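Local coordinates for organic hydroperoxide resistance protein (Deinococcus radiodurans, PDB 1USP) that probably detoxifies organic hydroperoxides by reducing them to the corresponding alcohols with a pair of redox-active cysteines, as in other Ohr proteins of the OsmC/Ohr family, at residues B[96-101]-B[133-138]. Residues are numbered along the deposited sequence; the frame is centred on the assembly and turned at random.
Sequences VELEGH and VRLKVR. With GOL (glycerol), chain E.
Leu98 makes two backbone bonds to the parallel strand 133-137: its N donates to Arg134 O at 2.9 Å and its O accepts Lys136 N. The series runs from Arg134 N on Val96 O to Arg138 N on Gly100 O, each of the accepting carbonyl oxygens also meeting a CA-H of the facing strand. The connection from 93-101 to 133-137 passes through helices 107-120 and 122-127, a beta-alpha-beta crossover within the OsmC-like fold.

On the apolar side, Leu98 CD1 touches Val133 CG1 and Leu135 CD2, each at 3.9 Å, the two leucines lying alongside each other. Leu98 also meets Tyr54 and Phe58 of helix 46-69, the helix that carries Cys57 of the disulfide with Cys121.

Charges fill the other face. Glu97 OE2 forms a salt bridge with Lys136 NZ at 3.4 Å, weak as a hydrogen bond, and a long one with Arg134 NH1 (3.7 Å), by charge alone, since no N-H points at it; the guanidinium stands nearly perpendicular to the carboxylate (82°). Lys136, bent at chi2 (-122°), lays CD over that guanidinium. Glu99, crossing Arg138 at about a right angle, rests OE2 against CD (3.0 Å) at the guanidinium edge, with a long salt bridge to NH1 (3.9 Å).

Beyond Gly100, His101 ND1 donates to Arg138 O at 3.1 Å, in the ring plane but above the carbonyl plane.

Five regular backbone bonds thus fix the pairing, while the long ionic contacts probably add mainly diffuse electrostatic attraction.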
loop_
_atom_site.group_PDB
_atom_site.type_symbol
_atom_site.label_atom_id
_atom_site.label_comp_id
_atom_site.label_asym_id
_atom_site.label_seq_id
_atom_site.Cartn_x
_atom_site.Cartn_y
_atom_site.Cartn_z
ATOM N N VAL B 96 -8.343 5.037 7.974
ATOM C CA VAL B 96 -7.129 5.821 7.761
ATOM C C VAL B 96 -7.227 7.220 8.334
ATOM O O VAL B 96 -8.251 7.877 8.182
ATOM C CB VAL B 96 -6.795 5.933 6.250
ATOM C CG1 VAL B 96 -5.581 6.814 6.025
ATOM C CG2 VAL B 96 -6.602 4.539 5.642
ATOM N N GLU B 97 -6.147 7.651 8.985
ATOM C CA GLU B 97 -5.911 9.029 9.386
ATOM C C GLU B 97 -4.550 9.476 8.839
ATOM O O GLU B 97 -3.538 8.813 9.061
ATOM C CB GLU B 97 -5.889 9.158 10.920
ATOM C CG GLU B 97 -5.596 10.568 11.424
ATOM C CD GLU B 97 -5.250 10.603 12.912
ATOM O OE1 GLU B 97 -4.044 10.629 13.261
ATOM O OE2 GLU B 97 -6.198 10.606 13.727
ATOM N N LEU B 98 -4.539 10.599 8.130
ATOM C CA LEU B 98 -3.327 11.220 7.629
ATOM C C LEU B 98 -3.119 12.561 8.324
ATOM O O LEU B 98 -4.013 13.387 8.302
ATOM C CB LEU B 98 -3.459 11.487 6.132
ATOM C CG LEU B 98 -3.736 10.280 5.241
ATOM C CD1 LEU B 98 -4.053 10.731 3.814
ATOM C CD2 LEU B 98 -2.540 9.371 5.256
ATOM N N GLU B 99 -1.939 12.772 8.900
ATOM C CA GLU B 99 -1.612 13.991 9.638
ATOM C C GLU B 99 -0.326 14.616 9.117
ATOM O O GLU B 99 0.734 14.009 9.194
ATOM C CB GLU B 99 -1.472 13.676 11.127
ATOM C CG GLU B 99 -1.216 14.909 11.989
ATOM C CD GLU B 99 -1.467 14.645 13.468
ATOM O OE1 GLU B 99 -2.539 14.109 13.810
ATOM O OE2 GLU B 99 -0.594 14.962 14.290
ATOM N N GLY B 100 -0.426 15.824 8.582
ATOM C CA GLY B 100 0.715 16.533 8.049
ATOM C C GLY B 100 1.245 17.633 8.947
ATOM O O GLY B 100 0.484 18.363 9.588
ATOM N N HIS B 101 2.557 17.764 8.988
ATOM C CA HIS B 101 3.200 18.849 9.714
ATOM C C HIS B 101 3.992 19.660 8.697
ATOM O O HIS B 101 4.826 19.112 7.991
ATOM C CB HIS B 101 4.117 18.306 10.791
ATOM C CG HIS B 101 4.895 19.370 11.495
ATOM N ND1 HIS B 101 4.292 20.454 12.099
ATOM C CD2 HIS B 101 6.228 19.532 11.672
ATOM C CE1 HIS B 101 5.219 21.232 12.631
ATOM N NE2 HIS B 101 6.402 20.698 12.385
ATOM N N VAL B 133 -11.226 8.354 5.253
ATOM C CA VAL B 133 -9.907 8.969 5.331
ATOM C C VAL B 133 -10.078 10.325 5.980
ATOM O O VAL B 133 -10.700 11.210 5.413
ATOM C CB VAL B 133 -9.226 9.142 3.958
ATOM C CG1 VAL B 133 -7.880 9.846 4.122
ATOM C CG2 VAL B 133 -9.045 7.792 3.274
ATOM N N ARG B 134 -9.512 10.473 7.167
ATOM C CA ARG B 134 -9.554 11.720 7.914
ATOM C C ARG B 134 -8.229 12.473 7.771
ATOM O O ARG B 134 -7.178 11.911 8.038
ATOM C CB ARG B 134 -9.807 11.388 9.381
ATOM C CG ARG B 134 -10.037 12.591 10.231
ATOM C CD ARG B 134 -10.432 12.261 11.633
ATOM N NE ARG B 134 -10.292 13.444 12.484
ATOM C CZ ARG B 134 -9.846 13.436 13.734
ATOM N NH1 ARG B 134 -9.436 12.308 14.313
ATOM N NH2 ARG B 134 -9.779 14.588 14.400
ATOM N N LEU B 135 -8.301 13.736 7.355
ATOM C CA LEU B 135 -7.148 14.617 7.189
ATOM C C LEU B 135 -6.961 15.548 8.395
ATOM O O LEU B 135 -7.898 16.240 8.801
ATOM C CB LEU B 135 -7.339 15.484 5.939
ATOM C CG LEU B 135 -7.524 14.759 4.609
ATOM C CD1 LEU B 135 -7.555 15.754 3.449
ATOM C CD2 LEU B 135 -6.449 13.709 4.401
ATOM N N LYS B 136 -5.749 15.560 8.945
ATOM C CA LYS B 136 -5.392 16.373 10.105
ATOM C C LYS B 136 -4.096 17.133 9.851
ATOM O O LYS B 136 -3.218 16.673 9.126
ATOM C CB LYS B 136 -5.192 15.538 11.381
ATOM C CG LYS B 136 -6.122 14.361 11.583
ATOM C CD LYS B 136 -6.896 14.452 12.887
ATOM C CE LYS B 136 -6.016 14.622 14.129
ATOM N NZ LYS B 136 -6.361 13.634 15.216
ATOM N N VAL B 137 -4.001 18.303 10.475
ATOM C CA VAL B 137 -2.792 19.098 10.501
ATOM C C VAL B 137 -2.246 19.121 11.938
ATOM O O VAL B 137 -2.991 19.220 12.908
ATOM C CB VAL B 137 -3.067 20.535 10.010
ATOM C CG1 VAL B 137 -1.880 21.441 10.294
ATOM C CG2 VAL B 137 -3.375 20.540 8.517
ATOM N N ARG B 138 -0.930 19.082 12.036
ATOM C CA ARG B 138 -0.205 18.959 13.284
ATOM C C ARG B 138 0.559 20.246 13.550
ATOM O O ARG B 138 1.250 20.745 12.669
ATOM C CB ARG B 138 0.786 17.822 13.111
ATOM C CG ARG B 138 1.800 17.612 14.212
ATOM C CD ARG B 138 2.139 16.151 14.333
ATOM N NE ARG B 138 3.467 15.783 13.875
ATOM C CZ ARG B 138 3.821 14.536 13.545
ATOM N NH1 ARG B 138 2.941 13.535 13.578
ATOM N NH2 ARG B 138 5.063 14.293 13.157
HETATM C C1 GOL E . 2.740 23.920 12.032
HETATM O O1 GOL E . 3.577 24.993 12.368
HETATM C C2 GOL E . 1.892 24.327 10.842
HETATM O O2 GOL E . 0.875 25.186 11.298
HETATM C C3 GOL E . 1.262 23.160 10.086
HETATM O O3 GOL E . 1.745 21.919 10.522
#